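PDB 1XFJ: purine nucleoside phosphorylase from Caulobacter vibrioides, which probably acts as a purine nucleoside phosphorylase of the YfiH/LACC1 family, splitting inosine and S-methyl-5'-thioadenosine with phosphate and deaminating adenosine. Local coordinates for residues I126-H131 with D147-L152; A115-V120 with D212-A217; K170-G175 with S238-F243; C73-S78 with C107-A112. One frame throughout, in Å; residues are numbered along the deposited sequence.

Contact 1: residues I126-H131 with D147-L152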
loop_
_atom_site.group_PDB
_atom_site.type_symbol
_atom_site.label_atom_id
_atom_site.label_comp_id
_atom_site.label_asym_id
_atom_site.label_seq_id
_atom_site.Cartn_x
_atom_site.Cartn_y
_atom_site.Cartn_z
ATOM N N ILE A 126 6.694 -11.731 12.094
ATOM C CA ILE A 126 5.523 -11.756 11.224
ATOM C C ILE A 126 5.453 -10.445 10.455
ATOM O O ILE A 126 5.652 -9.379 11.032
ATOM C CB ILE A 126 4.229 -11.922 12.050
ATOM C CG1 ILE A 126 4.212 -13.308 12.702
ATOM C CG2 ILE A 126 3.004 -11.711 11.167
ATOM C CD1 ILE A 126 3.078 -13.506 13.696
ATOM N N VAL A 127 5.178 -10.520 9.157
ATOM C CA VAL A 127 5.087 -9.312 8.340
ATOM C C VAL A 127 3.774 -9.260 7.567
ATOM O O VAL A 127 3.055 -10.256 7.471
ATOM C CB VAL A 127 6.253 -9.218 7.322
ATOM C CG1 VAL A 127 7.587 -9.076 8.056
ATOM C CG2 VAL A 127 6.258 -10.453 6.427
ATOM N N ALA A 128 3.463 -8.091 7.017
ATOM C CA ALA A 128 2.240 -7.930 6.238
ATOM C C ALA A 128 2.266 -6.656 5.404
ATOM O O ALA A 128 2.901 -5.669 5.773
ATOM C CB ALA A 128 1.025 -7.914 7.166
ATOM N N ALA A 129 1.581 -6.703 4.267
ATOM C CA ALA A 129 1.460 -5.556 3.374
ATOM C C ALA A 129 -0.039 -5.365 3.172
ATOM O O ALA A 129 -0.750 -6.318 2.852
ATOM C CB ALA A 129 2.141 -5.842 2.044
ATOM N N ALA A 130 -0.525 -4.144 3.375
ATOM C CA ALA A 130 -1.947 -3.872 3.217
ATOM C C ALA A 130 -2.224 -2.753 2.220
ATOM O O ALA A 130 -1.435 -1.820 2.074
ATOM C CB ALA A 130 -2.564 -3.525 4.572
ATOM N N HIS A 131 -3.355 -2.870 1.532
ATOM C CA HIS A 131 -3.789 -1.889 0.544
ATOM C C HIS A 131 -4.920 -1.100 1.191
ATOM O O HIS A 131 -6.027 -1.618 1.347
ATOM C CB HIS A 131 -4.296 -2.612 -0.707
ATOM C CG HIS A 131 -4.997 -1.720 -1.683
ATOM N ND1 HIS A 131 -6.259 -1.993 -2.165
ATOM C CD2 HIS A 131 -4.607 -0.570 -2.282
ATOM C CE1 HIS A 131 -6.617 -1.051 -3.018
ATOM N NE2 HIS A 131 -5.632 -0.175 -3.109
ATOM N N ASP A 147 -5.239 -8.036 13.016
ATOM C CA ASP A 147 -5.880 -9.217 13.587
ATOM C C ASP A 147 -5.343 -10.505 12.960
ATOM O O ASP A 147 -5.140 -11.503 13.651
ATOM C CB ASP A 147 -7.399 -9.163 13.394
ATOM C CG ASP A 147 -8.075 -8.120 14.275
ATOM O OD1 ASP A 147 -7.407 -7.526 15.156
ATOM O OD2 ASP A 147 -9.292 -7.903 14.084
ATOM N N ARG A 148 -5.112 -10.485 11.649
ATOM C CA ARG A 148 -4.601 -11.667 10.961
ATOM C C ARG A 148 -3.180 -11.965 11.443
ATOM O O ARG A 148 -2.802 -13.126 11.614
ATOM C CB ARG A 148 -4.610 -11.449 9.443
ATOM C CG ARG A 148 -4.730 -12.736 8.633
ATOM C CD ARG A 148 -6.172 -13.239 8.614
ATOM N NE ARG A 148 -6.350 -14.425 7.779
ATOM C CZ ARG A 148 -6.163 -15.673 8.199
ATOM N NH1 ARG A 148 -5.790 -15.909 9.449
ATOM N NH2 ARG A 148 -6.344 -16.687 7.366
HETATM N N MSE A 149 -2.394 -10.916 11.666
HETATM C CA MSE A 149 -1.028 -11.091 12.148
HETATM C C MSE A 149 -1.075 -11.715 13.538
HETATM O O MSE A 149 -0.266 -12.582 13.874
HETATM C CB MSE A 149 -0.303 -9.744 12.208
HETATM C CG MSE A 149 0.008 -9.147 10.850
HETATM SE SE MSE A 149 0.664 -7.345 10.985
HETATM C CE MSE A 149 2.451 -7.720 11.630
ATOM N N VAL A 150 -2.030 -11.268 14.347
ATOM C CA VAL A 150 -2.176 -11.799 15.695
ATOM C C VAL A 150 -2.528 -13.288 15.661
ATOM O O VAL A 150 -2.060 -14.060 16.502
ATOM C CB VAL A 150 -3.238 -11.005 16.488
ATOM C CG1 VAL A 150 -3.527 -11.692 17.817
ATOM C CG2 VAL A 150 -2.736 -9.589 16.734
ATOM N N GLU A 151 -3.340 -13.701 14.690
ATOM C CA GLU A 151 -3.693 -15.119 14.578
ATOM C C GLU A 151 -2.437 -15.955 14.375
ATOM O O GLU A 151 -2.378 -17.115 14.784
ATOM C CB GLU A 151 -4.630 -15.376 13.396
ATOM C CG GLU A 151 -6.050 -14.890 13.568
ATOM C CD GLU A 151 -6.968 -15.468 12.508
ATOM O OE1 GLU A 151 -7.271 -16.674 12.581
ATOM O OE2 GLU A 151 -7.372 -14.726 11.591
ATOM N N LEU A 152 -1.432 -15.372 13.728
ATOM C CA LEU A 152 -0.192 -16.095 13.483
ATOM C C LEU A 152 0.761 -16.016 14.667
ATOM O O LEU A 152 1.809 -16.666 14.667
ATOM C CB LEU A 152 0.501 -15.571 12.223
ATOM C CG LEU A 152 -0.273 -15.727 10.911
ATOM C CD1 LEU A 152 0.619 -15.311 9.750
ATOM C CD2 LEU A 152 -0.726 -17.168 10.733
#
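The carbonyl oxygen of Met149 is met from two directions in the C-terminal part of helix 141-151: Leu152 N gives it a weak bond of 3.0 Å, and the CD1 methyl of Ile126 comes up against it from the strand. Ile126 CD1 lies 3.5 Å from Met149 O. It also reaches Leu152, touching the carbonyl oxygen and, at 3.6 Å from CD1, the CB atom. Ile126 gets that far because its outer chain is extended (chi2 172°), carrying CD1 from the strand to the helix backbone.

The other branch of Ile126 works lower down. Its CG2 methyl lies alongside the stem of Met149, 4.0 Å from CG, the two side chains running antiparallel past one another. Met149, present as selenomethionine, bends at its last torsion (chi3 75°), and the bend brings CE back to within 3.7 Å of Ile126 O. Its SE atom meets the next residue of the strand that points to the helix, resting 3.9 Å from Ala128 CB, where the small methyl lets the long side chain lie close to the sheet.

Across the interface the contact is apolar. Polar groups sit on other parts of the helix surface, where Arg148 NH1 pairs with Glu151 OE2 at 2.9 Å. Val99 and Leu119, from the strands flanking 126-132, extend the bed under Met149. Val127 faces the other way, onto Ile257 and Leu259 of the second sheet, so strand 126-132 lies between helix 141-151 and that sheet, as expected of an alpha-beta-beta-alpha layered fold.

Contact 2: residues A115-V120 with D212-A217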
loop_
_atom_site.group_PDB
_atom_site.type_symbol
_atom_site.label_atom_id
_atom_site.label_comp_id
_atom_site.label_asym_id
_atom_site.label_seq_id
_atom_site.Cartn_x
_atom_site.Cartn_y
_atom_site.Cartn_z
ATOM N N ALA A 115 -3.256 4.238 -0.002
ATOM C CA ALA A 115 -2.151 4.069 0.933
ATOM C C ALA A 115 -1.679 2.652 1.209
ATOM O O ALA A 115 -2.435 1.822 1.719
ATOM C CB ALA A 115 -2.501 4.748 2.251
ATOM N N PRO A 116 -0.415 2.350 0.862
ATOM C CA PRO A 116 0.098 1.006 1.122
ATOM C C PRO A 116 0.618 1.022 2.558
ATOM O O PRO A 116 1.145 2.037 3.016
ATOM C CB PRO A 116 1.219 0.864 0.099
ATOM C CG PRO A 116 1.777 2.252 0.035
ATOM C CD PRO A 116 0.527 3.129 0.035
ATOM N N VAL A 117 0.456 -0.082 3.271
ATOM C CA VAL A 117 0.927 -0.149 4.647
ATOM C C VAL A 117 1.754 -1.403 4.867
ATOM O O VAL A 117 1.318 -2.506 4.552
ATOM C CB VAL A 117 -0.249 -0.153 5.651
ATOM C CG1 VAL A 117 0.285 -0.057 7.075
ATOM C CG2 VAL A 117 -1.192 1.005 5.357
ATOM N N LEU A 118 2.956 -1.221 5.402
ATOM C CA LEU A 118 3.837 -2.344 5.688
ATOM C C LEU A 118 3.917 -2.468 7.204
ATOM O O LEU A 118 4.190 -1.486 7.901
ATOM C CB LEU A 118 5.223 -2.095 5.096
ATOM C CG LEU A 118 5.249 -1.894 3.577
ATOM C CD1 LEU A 118 6.684 -1.668 3.112
ATOM C CD2 LEU A 118 4.647 -3.109 2.887
ATOM N N LEU A 119 3.664 -3.671 7.708
ATOM C CA LEU A 119 3.687 -3.912 9.143
ATOM C C LEU A 119 4.578 -5.087 9.494
ATOM O O LEU A 119 4.808 -5.972 8.671
ATOM C CB LEU A 119 2.280 -4.211 9.664
ATOM C CG LEU A 119 1.166 -3.216 9.352
ATOM C CD1 LEU A 119 0.510 -3.594 8.036
ATOM C CD2 LEU A 119 0.133 -3.246 10.474
ATOM N N VAL A 120 5.054 -5.106 10.732
ATOM C CA VAL A 120 5.917 -6.184 11.178
ATOM C C VAL A 120 5.991 -6.281 12.693
ATOM O O VAL A 120 5.959 -5.271 13.390
ATOM C CB VAL A 120 7.360 -5.991 10.640
ATOM C CG1 VAL A 120 7.889 -4.635 11.055
ATOM C CG2 VAL A 120 8.276 -7.091 11.169
ATOM N N ASP A 212 -4.225 6.943 12.044
ATOM C CA ASP A 212 -5.198 6.880 13.131
ATOM C C ASP A 212 -5.724 5.448 13.256
ATOM O O ASP A 212 -5.950 4.956 14.362
ATOM C CB ASP A 212 -6.370 7.832 12.862
ATOM C CG ASP A 212 -7.507 7.657 13.862
ATOM O OD1 ASP A 212 -7.352 8.070 15.028
ATOM O OD2 ASP A 212 -8.554 7.098 13.476
ATOM N N ARG A 213 -5.922 4.785 12.120
ATOM C CA ARG A 213 -6.414 3.412 12.129
ATOM C C ARG A 213 -5.368 2.496 12.763
ATOM O O ARG A 213 -5.706 1.586 13.524
ATOM C CB ARG A 213 -6.734 2.937 10.707
ATOM C CG ARG A 213 -7.904 3.654 10.035
ATOM C CD ARG A 213 -9.220 3.420 10.766
ATOM N NE ARG A 213 -9.351 4.239 11.970
ATOM C CZ ARG A 213 -10.340 4.115 12.850
ATOM N NH1 ARG A 213 -11.285 3.201 12.662
ATOM N NH2 ARG A 213 -10.392 4.905 13.914
ATOM N N LEU A 214 -4.101 2.740 12.447
ATOM C CA LEU A 214 -3.014 1.948 13.011
ATOM C C LEU A 214 -3.010 2.124 14.527
ATOM O O LEU A 214 -2.929 1.152 15.279
ATOM C CB LEU A 214 -1.675 2.406 12.431
ATOM C CG LEU A 214 -1.396 1.906 11.014
ATOM C CD1 LEU A 214 -0.254 2.692 10.385
ATOM C CD2 LEU A 214 -1.066 0.417 11.083
ATOM N N ALA A 215 -3.102 3.377 14.962
ATOM C CA ALA A 215 -3.114 3.698 16.384
ATOM C C ALA A 215 -4.284 3.023 17.084
ATOM O O ALA A 215 -4.136 2.490 18.186
ATOM C CB ALA A 215 -3.197 5.204 16.576
ATOM N N THR A 216 -5.449 3.052 16.447
ATOM C CA THR A 216 -6.637 2.441 17.029
ATOM C C THR A 216 -6.499 0.922 17.083
ATOM O O THR A 216 -7.115 0.264 17.927
ATOM C CB THR A 216 -7.903 2.829 16.234
ATOM O OG1 THR A 216 -8.043 4.255 16.238
ATOM C CG2 THR A 216 -9.146 2.212 16.865
ATOM N N ALA A 217 -5.673 0.371 16.194
ATOM C CA ALA A 217 -5.446 -1.071 16.146
ATOM C C ALA A 217 -4.351 -1.507 17.124
ATOM O O ALA A 217 -3.961 -2.674 17.153
ATOM C CB ALA A 217 -5.070 -1.495 14.727
#
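Leu119 and Leu214 meet at a slant, through one methyl each, with Leu119 CD2 and Leu214 CD2 3.9 Å apart. The leucine of the helix comes down towards the strand with CG anti to its own carbonyl carbon (chi1 -77°), which drops CD2 onto the sheet. Leu214 CD2 also lies 4.3 Å from Val117 CG1, two residues back along the strand. A single branch of Leu214 therefore touches two strand residues, Val117 and Leu119.

The touch is light: the backbones stay well apart, the nearest CA atoms, those of Val117 and Leu214, being 9.5 Å from each other. Helix 141-151 shares the interface, with Val142 against Leu214 and Val146 and Met149 against Leu119. Within helix 206-216, Asp212 OD2 takes a 2.9 Å salt-bridge bond from Arg213 NH2, and Asp212 OD1 pairs with Arg191. Asp212 O accepts from both Thr216 N and Thr216 OG1, which reach it from opposite faces of its plane.

Leu118 points to the second sheet, onto His22, Phe24 and Ile257. Helix 206-216 thus belongs to an outer helical layer of an alpha-beta-beta-alpha sandwich.

Contact 3: residues K170-G175 with S238-F243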
loop_
_atom_site.group_PDB
_atom_site.type_symbol
_atom_site.label_atom_id
_atom_site.label_comp_id
_atom_site.label_asym_id
_atom_site.label_seq_id
_atom_site.Cartn_x
_atom_site.Cartn_y
_atom_site.Cartn_z
ATOM N N LYS A 170 -2.737 17.609 0.406
ATOM C CA LYS A 170 -2.783 18.803 -0.430
ATOM C C LYS A 170 -3.278 18.425 -1.821
ATOM O O LYS A 170 -3.552 19.294 -2.652
ATOM C CB LYS A 170 -1.391 19.435 -0.543
ATOM C CG LYS A 170 -0.384 18.606 -1.334
ATOM C CD LYS A 170 0.992 19.263 -1.339
ATOM C CE LYS A 170 2.011 18.443 -2.117
ATOM N NZ LYS A 170 1.682 18.382 -3.565
ATOM N N SER A 171 -3.405 17.123 -2.061
ATOM C CA SER A 171 -3.818 16.620 -3.367
ATOM C C SER A 171 -5.152 15.882 -3.437
ATOM O O SER A 171 -5.767 15.813 -4.503
ATOM C CB SER A 171 -2.730 15.686 -3.910
ATOM O OG SER A 171 -1.504 16.370 -4.109
ATOM N N TYR A 172 -5.596 15.333 -2.313
ATOM C CA TYR A 172 -6.824 14.540 -2.282
ATOM C C TYR A 172 -8.131 15.322 -2.123
ATOM O O TYR A 172 -8.643 15.474 -1.015
ATOM C CB TYR A 172 -6.710 13.492 -1.170
ATOM C CG TYR A 172 -7.582 12.265 -1.354
ATOM C CD1 TYR A 172 -8.472 12.166 -2.423
ATOM C CD2 TYR A 172 -7.529 11.210 -0.441
ATOM C CE1 TYR A 172 -9.291 11.051 -2.578
ATOM C CE2 TYR A 172 -8.342 10.089 -0.588
ATOM C CZ TYR A 172 -9.222 10.019 -1.654
ATOM O OH TYR A 172 -10.046 8.932 -1.786
ATOM N N GLU A 173 -8.675 15.798 -3.238
ATOM C CA GLU A 173 -9.929 16.547 -3.211
ATOM C C GLU A 173 -11.116 15.588 -3.210
ATOM O O GLU A 173 -11.133 14.613 -3.965
ATOM C CB GLU A 173 -10.025 17.467 -4.431
ATOM C CG GLU A 173 -11.296 18.301 -4.457
ATOM C CD GLU A 173 -11.390 19.189 -5.678
ATOM O OE1 GLU A 173 -11.741 18.681 -6.764
ATOM O OE2 GLU A 173 -11.103 20.398 -5.550
ATOM N N VAL A 174 -12.105 15.863 -2.361
ATOM C CA VAL A 174 -13.294 15.020 -2.284
ATOM C C VAL A 174 -14.563 15.858 -2.146
ATOM O O VAL A 174 -14.497 17.057 -1.857
ATOM C CB VAL A 174 -13.211 14.035 -1.093
ATOM C CG1 VAL A 174 -11.947 13.192 -1.205
ATOM C CG2 VAL A 174 -13.232 14.795 0.220
ATOM N N GLY A 175 -15.713 15.221 -2.361
ATOM C CA GLY A 175 -16.986 15.917 -2.260
ATOM C C GLY A 175 -17.652 15.776 -0.902
ATOM O O GLY A 175 -17.104 15.145 0.003
ATOM N N SER A 238 -0.190 7.903 -10.506
ATOM C CA SER A 238 -1.290 8.493 -9.744
ATOM C C SER A 238 -2.625 8.391 -10.472
ATOM O O SER A 238 -2.783 8.923 -11.573
ATOM C CB SER A 238 -0.994 9.964 -9.445
ATOM O OG SER A 238 -2.116 10.596 -8.848
ATOM N N ASN A 239 -3.582 7.704 -9.853
ATOM C CA ASN A 239 -4.910 7.549 -10.436
ATOM C C ASN A 239 -5.577 8.914 -10.609
ATOM O O ASN A 239 -6.235 9.176 -11.624
ATOM C CB ASN A 239 -5.766 6.645 -9.538
ATOM C CG ASN A 239 -7.233 6.629 -9.942
ATOM O OD1 ASN A 239 -7.577 6.350 -11.091
ATOM N ND2 ASN A 239 -8.106 6.924 -8.990
ATOM N N ARG A 240 -5.399 9.795 -9.630
ATOM C CA ARG A 240 -6.009 11.118 -9.719
ATOM C C ARG A 240 -5.400 11.917 -10.861
ATOM O O ARG A 240 -6.110 12.592 -11.605
ATOM C CB ARG A 240 -5.857 11.875 -8.393
ATOM C CG ARG A 240 -6.498 13.265 -8.378
ATOM C CD ARG A 240 -7.933 13.247 -8.913
ATOM N NE ARG A 240 -8.822 12.352 -8.172
ATOM C CZ ARG A 240 -9.361 12.627 -6.987
ATOM N NH1 ARG A 240 -9.112 13.783 -6.385
ATOM N NH2 ARG A 240 -10.163 11.743 -6.405
ATOM N N ARG A 241 -4.084 11.840 -11.017
ATOM C CA ARG A 241 -3.443 12.569 -12.100
ATOM C C ARG A 241 -3.913 11.989 -13.433
ATOM O O ARG A 241 -4.128 12.720 -14.399
ATOM C CB ARG A 241 -1.920 12.475 -11.977
ATOM C CG ARG A 241 -1.178 13.532 -12.770
ATOM C CD ARG A 241 0.282 13.600 -12.343
ATOM N NE ARG A 241 0.955 12.332 -12.591
ATOM C CZ ARG A 241 1.588 11.620 -11.665
ATOM N NH1 ARG A 241 1.645 12.048 -10.410
ATOM N NH2 ARG A 241 2.156 10.470 -11.997
ATOM N N ALA A 242 -4.084 10.670 -13.475
ATOM C CA ALA A 242 -4.546 9.997 -14.683
ATOM C C ALA A 242 -5.948 10.485 -15.030
ATOM O O ALA A 242 -6.276 10.687 -16.199
ATOM C CB ALA A 242 -4.555 8.488 -14.474
ATOM N N PHE A 243 -6.771 10.671 -14.003
ATOM C CA PHE A 243 -8.138 11.137 -14.187
ATOM C C PHE A 243 -8.149 12.521 -14.823
ATOM O O PHE A 243 -8.869 12.767 -15.792
ATOM C CB PHE A 243 -8.857 11.195 -12.838
ATOM C CG PHE A 243 -10.205 11.854 -12.900
ATOM C CD1 PHE A 243 -11.254 11.259 -13.592
ATOM C CD2 PHE A 243 -10.418 13.085 -12.289
ATOM C CE1 PHE A 243 -12.501 11.881 -13.675
ATOM C CE2 PHE A 243 -11.659 13.717 -12.366
ATOM C CZ PHE A 243 -12.702 13.114 -13.061
HETATM O O HOH W 1 -13.068 12.242 -4.894
#
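Tyr172 is the centre of an inverse gamma turn that leads into strand 173-175, and its CA lies 8.2 Å from that of Arg240 in the first turn of the facing helix. Arg240 spans the gap. Its CG is anti to the backbone N (chi1 -179°), and bends at the next two torsions swing the guanidinium round to the strand. There NH1 donates to Glu173 O at 3.3 Å, on a lone pair in the carbonyl plane, with a nearly straight N-H...O angle of 158°.

A water joins the same pair by a second route: it donates to Glu173 O at 3.2 Å and accepts a weak bond from Arg240 NH2. Arg240 NH2 also sits at the edge of the Tyr172 ring, 4.0 Å from Tyr172 CE1, with ring and guanidinium planes 61° apart. The Glu173 carboxylate stays away, OE1 being 5.6 Å from Arg240 NH1, so any attraction between the charges is probably modest.

The helix carrying Arg240 opens with an N-cap: Ser238 OG accepts from Arg241 N at 3.2 Å. Asp113 supports this start twice, through OD1 to Ser238 OG and OD2 to Arg240 N. On the other side, strand 173-175 is an edge of a small antiparallel sheet, bonded to 201-204. A beta-mercaptoethanol, probably from the crystallisation liquor, lies about 3 Å from the Tyr172 side chain.

Contact 4: residues C73-S78 with C107-A112; sequences CYQIHS and CGAMAA
Van der Waals contact joins Gln75 and Met110, whose side chains run at a slant to each other. Met110, a selenomethionine, bends at its last torsion (chi3 -75°), and its CE methyl lies 3.9 Å from Gln75 CG. Met110 CE also lies 3.5 Å from Cys73 O in the loop backbone. Gln75 is extended beyond CG (chi2 -174°), which lays its amide against the strand, with CD 3.6 Å from Met110 N. The amide is probably turned over in the model, so its two ends may be exchanged; in either setting it lies alongside the backbone N and O of Met110.

Water provides the clear polar link. Water 2 accepts from Cys73 N at 2.9 Å and donates to Gly108 O at 2.8 Å. This bridge falls just where strand 70-72, the parallel edge partner of 106-111, has ended: Asn71 still bonds directly to Gly108, and two residues on, at Cys73, a water takes the place of a direct strand-to-strand bond to Gly108. The loop then leaves the five-stranded sheet for strand 81-83 of the other one.

Further bonds within the fold fix the loop beyond Gln75. Asp96 accepts from Ile76 N and His77 N and pairs with Ser78 OG. His77 meets His131 edge-to-face and touches Cys114, a cluster consistent with the metal binding ascribed to this family.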
loop_
_atom_site.group_PDB
_atom_site.type_symbol
_atom_site.label_atom_id
_atom_site.label_comp_id
_atom_site.label_asym_id
_atom_site.label_seq_id
_atom_site.Cartn_x
_atom_site.Cartn_y
_atom_site.Cartn_z
ATOM N N CYS A 73 -2.386 -9.735 -4.096
ATOM C CA CYS A 73 -3.792 -10.063 -4.318
ATOM C C CYS A 73 -4.449 -9.374 -5.498
ATOM O O CYS A 73 -3.883 -8.480 -6.127
ATOM C CB CYS A 73 -4.633 -9.686 -3.095
ATOM S SG CYS A 73 -4.241 -10.506 -1.565
ATOM N N TYR A 74 -5.667 -9.830 -5.771
ATOM C CA TYR A 74 -6.537 -9.245 -6.778
ATOM C C TYR A 74 -7.225 -8.314 -5.788
ATOM O O TYR A 74 -8.134 -8.723 -5.070
ATOM C CB TYR A 74 -7.528 -10.288 -7.303
ATOM C CG TYR A 74 -8.651 -9.736 -8.161
ATOM C CD1 TYR A 74 -8.390 -9.116 -9.385
ATOM C CD2 TYR A 74 -9.982 -9.869 -7.762
ATOM C CE1 TYR A 74 -9.431 -8.646 -10.193
ATOM C CE2 TYR A 74 -11.027 -9.402 -8.557
ATOM C CZ TYR A 74 -10.748 -8.794 -9.769
ATOM O OH TYR A 74 -11.790 -8.340 -10.551
ATOM N N GLN A 75 -6.747 -7.078 -5.713
ATOM C CA GLN A 75 -7.279 -6.116 -4.758
ATOM C C GLN A 75 -8.666 -5.598 -5.118
ATOM O O GLN A 75 -8.914 -5.177 -6.247
ATOM C CB GLN A 75 -6.277 -4.970 -4.599
ATOM C CG GLN A 75 -4.854 -5.483 -4.423
ATOM C CD GLN A 75 -3.848 -4.394 -4.107
ATOM O OE1 GLN A 75 -3.992 -3.247 -4.539
ATOM N NE2 GLN A 75 -2.807 -4.754 -3.366
ATOM N N ILE A 76 -9.566 -5.634 -4.139
ATOM C CA ILE A 76 -10.949 -5.214 -4.336
ATOM C C ILE A 76 -11.429 -4.190 -3.305
ATOM O O ILE A 76 -12.627 -4.029 -3.094
ATOM C CB ILE A 76 -11.885 -6.438 -4.279
ATOM C CG1 ILE A 76 -11.613 -7.225 -2.994
ATOM C CG2 ILE A 76 -11.664 -7.326 -5.493
ATOM C CD1 ILE A 76 -12.507 -8.440 -2.798
ATOM N N HIS A 77 -10.484 -3.497 -2.677
ATOM C CA HIS A 77 -10.789 -2.484 -1.668
ATOM C C HIS A 77 -11.570 -3.018 -0.473
ATOM O O HIS A 77 -12.399 -2.318 0.116
ATOM C CB HIS A 77 -11.537 -1.307 -2.303
ATOM C CG HIS A 77 -10.676 -0.464 -3.190
ATOM N ND1 HIS A 77 -10.454 -0.761 -4.518
ATOM C CD2 HIS A 77 -9.940 0.641 -2.924
ATOM C CE1 HIS A 77 -9.620 0.127 -5.031
ATOM N NE2 HIS A 77 -9.293 0.988 -4.085
ATOM N N SER A 78 -11.273 -4.257 -0.105
ATOM C CA SER A 78 -11.927 -4.915 1.015
ATOM C C SER A 78 -11.076 -4.802 2.270
ATOM O O SER A 78 -10.102 -4.049 2.310
ATOM C CB SER A 78 -12.121 -6.394 0.699
ATOM O OG SER A 78 -10.862 -7.049 0.618
ATOM N N CYS A 107 5.409 -10.225 0.858
ATOM C CA CYS A 107 4.042 -9.727 0.943
ATOM C C CYS A 107 3.977 -8.383 0.232
ATOM O O CYS A 107 4.700 -7.457 0.586
ATOM C CB CYS A 107 3.629 -9.555 2.406
ATOM S SG CYS A 107 3.683 -11.072 3.381
ATOM N N GLY A 108 3.106 -8.271 -0.767
ATOM C CA GLY A 108 3.016 -7.022 -1.498
ATOM C C GLY A 108 1.620 -6.456 -1.662
ATOM O O GLY A 108 0.626 -7.181 -1.609
ATOM N N ALA A 109 1.566 -5.140 -1.844
ATOM C CA ALA A 109 0.321 -4.409 -2.050
ATOM C C ALA A 109 0.569 -3.421 -3.186
ATOM O O ALA A 109 1.668 -2.873 -3.307
ATOM C CB ALA A 109 -0.078 -3.658 -0.779
HETATM N N MSE A 110 -0.449 -3.203 -4.015
HETATM C CA MSE A 110 -0.349 -2.287 -5.150
HETATM C C MSE A 110 -1.155 -1.021 -4.912
HETATM O O MSE A 110 -2.193 -1.053 -4.253
HETATM C CB MSE A 110 -0.892 -2.935 -6.421
HETATM C CG MSE A 110 -0.229 -4.211 -6.850
HETATM SE SE MSE A 110 -1.109 -4.819 -8.450
HETATM C CE MSE A 110 -2.741 -5.486 -7.652
ATOM N N ALA A 111 -0.694 0.089 -5.481
ATOM C CA ALA A 111 -1.401 1.351 -5.329
ATOM C C ALA A 111 -0.904 2.422 -6.288
ATOM O O ALA A 111 0.184 2.316 -6.863
ATOM C CB ALA A 111 -1.279 1.842 -3.892
ATOM N N ALA A 112 -1.724 3.453 -6.451
ATOM C CA ALA A 112 -1.416 4.589 -7.306
ATOM C C ALA A 112 -2.285 5.727 -6.784
ATOM O O ALA A 112 -3.095 6.287 -7.516
ATOM C CB ALA A 112 -1.755 4.272 -8.759
HETATM O O HOH W 2 -2.040 -7.388 -2.365
#

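In the fold
Contacts 1 and 2 are buried and apolar, and they hold neighbouring strands of one sheet: 126-132 and 115-121 bond to each other through Ala130 N and Val117 O and through Ala128 O and Leu119 N, while a different helix packs on each. Contact 4 is partly buried, lies nearest the centre of the chain, and involves the other sheet through strand 106-111. Its chemistry is mixed, with a water bridge, and it abuts contact 1 where His131 meets Gln75 and His77. Contact 3 is partly buried too, its centre about 16 Å from that of the chain, and relies on an arginine and a water. It joins contact 4 through Asn239 N and Ala112 O.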